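Local coordinates for haloacid dehalogenase domain protein hydrolase (Planctomyces limnophilus, PDB 4OVY) that is probably a metal-dependent hydrolase of the haloacid dehalogenase superfamily, a putative phosphatase that carries a calcium ion in the presumed active site, at residues Asn234-Ser247 against Gly275-Trp289. Sequence-based numbering, arbitrary orientation.
Sequences NSDGDYEMLEYVTS and GRLDRALTDATSKGW. With CA (calcium ion), chain J.
N234 O rests against the L277 side chain, 3.4 Å from its CB, where two near-parallel helices, 239-246 and 279-287 (16° apart), pack on one side of the parallel core of the mixed sheet of the HAD Rossmann-like fold. A water donates to both N234 O and G275 O. N234 follows strand 230-233; its OD1 binds the calcium ion at 2.4 Å beside D42 and D44 and also takes a hydrogen bond from T46. S235 lays CB against R276 O. D236 grips the N-terminus of helix 279-287 and the loop before it: its backbone N donates an almost straight hydrogen bond to R276 O in the loop, and its carboxylate gathers three successive amides. D278 N and A280 N reach OD1 from opposite faces of the carboxylate plane, while R279 N meets OD2 on the syn side at 2.8 Å. With the helix N-terminus pointing at it, this carboxylate is probably held in its charged form. Y239, its CG anti to the backbone N (chi1 -166°), swings its ring across to helix 279-287, and the phenol OH donates to the anti lone pair of D283 OD2 at 2.6 Å. W289 presses its benzo edge onto one face of this ring in a T-shaped stack, planes at 82°, with CH2 over the ring centre. L242 covers a face of the indole, CB toward the rim, 3.6 Å from W289 CZ2, and CD1 in a CH-pi contact over the six-membered ring; both L242 and W289 also pack on I256 of strand 253-260. K287 CB, of the same segment as W289, lies over the opposite indole face. E243 OE2 forms a salt bridge with K287 NZ, brought there by a chain bent at chi2; its OE1 hydrogen-bonds Y192 OH of the second subunit. T246 closes the row: W289 NE1 donates to its OG1 at 2.9 Å, the hydroxyl lying in the indole plane.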
# COMPACT_ATOMS: atom_id res chain seq x y z
N ASN A 234 -3.01 -3.45 21.16
CA ASN A 234 -3.66 -3.49 22.47
C ASN A 234 -4.59 -4.68 22.71
O ASN A 234 -5.05 -4.87 23.82
CB ASN A 234 -4.46 -2.22 22.71
CG ASN A 234 -5.72 -2.17 21.87
OD1 ASN A 234 -5.65 -2.11 20.65
ND2 ASN A 234 -6.88 -2.22 22.51
N SER A 235 -4.89 -5.46 21.67
CA SER A 235 -5.89 -6.51 21.82
C SER A 235 -5.41 -7.82 21.20
O SER A 235 -4.37 -7.88 20.54
CB SER A 235 -7.19 -6.07 21.16
OG SER A 235 -7.11 -6.19 19.75
N ASP A 236 -6.18 -8.87 21.42
CA ASP A 236 -5.84 -10.17 20.86
C ASP A 236 -5.86 -10.19 19.33
O ASP A 236 -5.19 -11.01 18.73
CB ASP A 236 -6.76 -11.26 21.44
CG ASP A 236 -6.42 -11.60 22.88
OD1 ASP A 236 -5.47 -11.00 23.46
OD2 ASP A 236 -7.11 -12.48 23.44
N GLY A 237 -6.62 -9.28 18.72
CA GLY A 237 -6.57 -9.08 17.27
C GLY A 237 -5.22 -8.62 16.73
O GLY A 237 -4.98 -8.70 15.53
N ASP A 238 -4.34 -8.15 17.62
CA ASP A 238 -2.97 -7.74 17.27
C ASP A 238 -1.91 -8.83 17.47
O ASP A 238 -0.73 -8.59 17.19
CB ASP A 238 -2.59 -6.52 18.11
CG ASP A 238 -3.43 -5.31 17.80
OD1 ASP A 238 -3.55 -4.98 16.61
OD2 ASP A 238 -3.98 -4.70 18.75
N TYR A 239 -2.32 -10.01 17.91
CA TYR A 239 -1.38 -11.08 18.28
C TYR A 239 -0.45 -11.44 17.13
O TYR A 239 0.76 -11.47 17.30
CB TYR A 239 -2.13 -12.34 18.75
CG TYR A 239 -1.27 -13.37 19.46
CD1 TYR A 239 -0.36 -14.15 18.75
CD2 TYR A 239 -1.39 -13.59 20.83
CE1 TYR A 239 0.42 -15.11 19.39
CE2 TYR A 239 -0.61 -14.55 21.47
CZ TYR A 239 0.29 -15.30 20.74
OH TYR A 239 1.08 -16.25 21.36
N GLU A 240 -1.02 -11.73 15.95
CA GLU A 240 -0.21 -12.12 14.80
C GLU A 240 0.71 -10.99 14.31
O GLU A 240 1.84 -11.26 13.93
CB GLU A 240 -1.08 -12.65 13.67
CG GLU A 240 -1.73 -14.01 13.97
CD GLU A 240 -3.13 -13.91 14.57
OE1 GLU A 240 -3.51 -12.84 15.12
OE2 GLU A 240 -3.85 -14.93 14.49
N MSE A 241 0.23 -9.75 14.33
CA MSE A 241 1.09 -8.62 13.96
C MSE A 241 2.31 -8.55 14.87
O MSE A 241 3.43 -8.43 14.39
CB MSE A 241 0.32 -7.29 13.98
CG MSE A 241 1.27 -6.12 13.75
SE MSE A 241 0.31 -4.40 13.75
CE MSE A 241 -0.15 -4.29 15.66
N LEU A 242 2.11 -8.62 16.18
CA LEU A 242 3.23 -8.55 17.13
C LEU A 242 4.18 -9.74 16.96
O LEU A 242 5.40 -9.58 16.95
CB LEU A 242 2.71 -8.48 18.56
CG LEU A 242 1.89 -7.23 18.93
CD1 LEU A 242 1.13 -7.42 20.23
CD2 LEU A 242 2.77 -6.00 19.02
N GLU A 243 3.60 -10.93 16.81
CA GLU A 243 4.39 -12.16 16.63
C GLU A 243 5.26 -12.10 15.37
O GLU A 243 6.45 -12.47 15.39
CB GLU A 243 3.45 -13.36 16.58
CG GLU A 243 4.12 -14.71 16.51
CD GLU A 243 3.10 -15.83 16.62
OE1 GLU A 243 2.24 -15.94 15.72
OE2 GLU A 243 3.15 -16.58 17.61
N TYR A 244 4.67 -11.61 14.29
CA TYR A 244 5.36 -11.46 13.01
C TYR A 244 6.59 -10.57 13.16
O TYR A 244 7.64 -10.84 12.57
CB TYR A 244 4.37 -10.89 11.98
CG TYR A 244 4.92 -10.61 10.60
CD1 TYR A 244 5.60 -11.60 9.89
CD2 TYR A 244 4.73 -9.37 10.00
CE1 TYR A 244 6.10 -11.34 8.62
CE2 TYR A 244 5.23 -9.11 8.73
CZ TYR A 244 5.90 -10.10 8.04
OH TYR A 244 6.38 -9.83 6.78
N VAL A 245 6.45 -9.53 13.97
CA VAL A 245 7.53 -8.57 14.21
C VAL A 245 8.60 -9.07 15.20
O VAL A 245 9.80 -8.83 15.00
CB VAL A 245 6.94 -7.23 14.70
CG1 VAL A 245 8.02 -6.30 15.24
CG2 VAL A 245 6.18 -6.56 13.56
N THR A 246 8.18 -9.77 16.26
CA THR A 246 9.09 -10.09 17.37
C THR A 246 9.66 -11.51 17.39
O THR A 246 10.71 -11.72 17.98
CB THR A 246 8.41 -9.87 18.73
OG1 THR A 246 7.35 -10.82 18.90
CG2 THR A 246 7.88 -8.45 18.87
N SER A 247 8.96 -12.47 16.80
CA SER A 247 9.26 -13.90 17.02
C SER A 247 10.21 -14.48 15.98
O SER A 247 10.57 -13.81 15.01
CB SER A 247 7.97 -14.72 17.06
OG SER A 247 7.19 -14.36 18.19
N GLY A 275 -11.99 -4.49 21.93
CA GLY A 275 -10.57 -4.49 22.27
C GLY A 275 -10.19 -5.52 23.32
O GLY A 275 -9.34 -5.27 24.18
N ARG A 276 -10.81 -6.70 23.25
CA ARG A 276 -10.53 -7.78 24.19
C ARG A 276 -9.04 -8.13 24.16
O ARG A 276 -8.47 -8.37 23.11
CB ARG A 276 -11.35 -9.03 23.88
CG ARG A 276 -11.31 -10.07 24.99
CD ARG A 276 -12.04 -11.35 24.61
NE ARG A 276 -13.41 -11.10 24.17
CZ ARG A 276 -14.48 -10.98 24.97
NH1 ARG A 276 -14.37 -11.09 26.29
NH2 ARG A 276 -15.67 -10.76 24.43
N LEU A 277 -8.45 -8.14 25.35
CA LEU A 277 -7.04 -8.44 25.54
C LEU A 277 -6.95 -9.56 26.57
O LEU A 277 -7.34 -9.37 27.72
CB LEU A 277 -6.30 -7.19 26.04
CG LEU A 277 -4.82 -7.39 26.42
CD1 LEU A 277 -4.01 -7.89 25.23
CD2 LEU A 277 -4.23 -6.11 26.99
N ASP A 278 -6.45 -10.71 26.15
CA ASP A 278 -6.46 -11.91 26.98
C ASP A 278 -5.29 -12.80 26.62
O ASP A 278 -4.32 -12.89 27.37
CB ASP A 278 -7.80 -12.63 26.82
CG ASP A 278 -7.90 -13.92 27.62
OD1 ASP A 278 -7.13 -14.14 28.59
OD2 ASP A 278 -8.78 -14.72 27.28
N ARG A 279 -5.36 -13.44 25.46
CA ARG A 279 -4.30 -14.35 25.02
C ARG A 279 -2.96 -13.62 24.85
O ARG A 279 -1.90 -14.15 25.24
CB ARG A 279 -4.69 -15.03 23.70
CG ARG A 279 -6.05 -15.72 23.71
CD ARG A 279 -6.19 -16.70 24.86
NE ARG A 279 -7.54 -17.25 24.95
CZ ARG A 279 -7.94 -18.10 25.89
NH1 ARG A 279 -7.09 -18.50 26.83
NH2 ARG A 279 -9.19 -18.54 25.90
N ALA A 280 -2.99 -12.42 24.29
CA ALA A 280 -1.77 -11.64 24.08
C ALA A 280 -1.15 -11.20 25.40
O ALA A 280 0.08 -11.14 25.52
CB ALA A 280 -2.06 -10.43 23.20
N LEU A 281 -1.99 -10.89 26.38
CA LEU A 281 -1.53 -10.47 27.71
C LEU A 281 -0.87 -11.63 28.46
O LEU A 281 0.22 -11.49 29.02
CB LEU A 281 -2.70 -9.90 28.51
CG LEU A 281 -2.43 -9.27 29.87
CD1 LEU A 281 -1.37 -8.18 29.77
CD2 LEU A 281 -3.72 -8.70 30.44
N THR A 282 -1.52 -12.78 28.44
CA THR A 282 -0.96 -13.98 29.05
C THR A 282 0.40 -14.36 28.45
O THR A 282 1.29 -14.78 29.18
CB THR A 282 -1.96 -15.14 28.93
OG1 THR A 282 -3.14 -14.80 29.68
CG2 THR A 282 -1.38 -16.46 29.46
N ASP A 283 0.56 -14.20 27.13
CA ASP A 283 1.79 -14.59 26.45
C ASP A 283 2.86 -13.49 26.40
O ASP A 283 3.98 -13.74 25.94
CB ASP A 283 1.49 -15.05 25.02
CG ASP A 283 1.00 -16.49 24.96
OD1 ASP A 283 0.88 -17.14 26.02
OD2 ASP A 283 0.73 -16.96 23.84
N ALA A 284 2.54 -12.29 26.89
CA ALA A 284 3.45 -11.15 26.74
C ALA A 284 4.87 -11.44 27.26
O ALA A 284 5.85 -11.21 26.56
CB ALA A 284 2.89 -9.92 27.44
N THR A 285 4.96 -11.95 28.49
CA THR A 285 6.27 -12.23 29.09
C THR A 285 7.06 -13.22 28.25
O THR A 285 8.22 -12.96 27.93
CB THR A 285 6.12 -12.74 30.53
OG1 THR A 285 5.53 -11.72 31.34
CG2 THR A 285 7.48 -13.10 31.13
N SER A 286 6.44 -14.33 27.86
CA SER A 286 7.13 -15.34 27.07
C SER A 286 7.56 -14.82 25.70
O SER A 286 8.58 -15.25 25.17
CB SER A 286 6.27 -16.60 26.90
OG SER A 286 5.09 -16.31 26.18
N LYS A 287 6.79 -13.89 25.13
CA LYS A 287 7.10 -13.30 23.82
C LYS A 287 8.09 -12.12 23.90
O LYS A 287 8.66 -11.72 22.89
CB LYS A 287 5.81 -12.81 23.14
CG LYS A 287 4.83 -13.92 22.79
CD LYS A 287 5.35 -14.80 21.67
CE LYS A 287 4.22 -15.55 20.98
NZ LYS A 287 4.73 -16.35 19.84
N GLY A 288 8.29 -11.58 25.10
CA GLY A 288 9.10 -10.36 25.26
C GLY A 288 8.33 -9.09 24.91
O GLY A 288 8.93 -8.03 24.70
N TRP A 289 7.01 -9.20 24.83
CA TRP A 289 6.16 -8.05 24.57
C TRP A 289 6.07 -7.17 25.82
O TRP A 289 5.78 -7.64 26.91
CB TRP A 289 4.76 -8.49 24.14
CG TRP A 289 4.73 -9.26 22.85
CD1 TRP A 289 5.68 -9.25 21.87
CD2 TRP A 289 3.69 -10.14 22.39
NE1 TRP A 289 5.30 -10.08 20.83
CE2 TRP A 289 4.08 -10.63 21.13
CE3 TRP A 289 2.47 -10.56 22.93
CZ2 TRP A 289 3.29 -11.51 20.38
CZ3 TRP A 289 1.69 -11.44 22.19
CH2 TRP A 289 2.10 -11.91 20.94
CA CA J . -7.25 -2.57 18.90
O HOH W 1 -7.13 -3.79 25.21
O HOH W 2 -6.69 -5.00 17.58
O HOH W 3 -9.57 -9.06 20.46
O HOH W 4 8.50 -12.86 20.39
O HOH W 5 -9.22 -3.14 19.33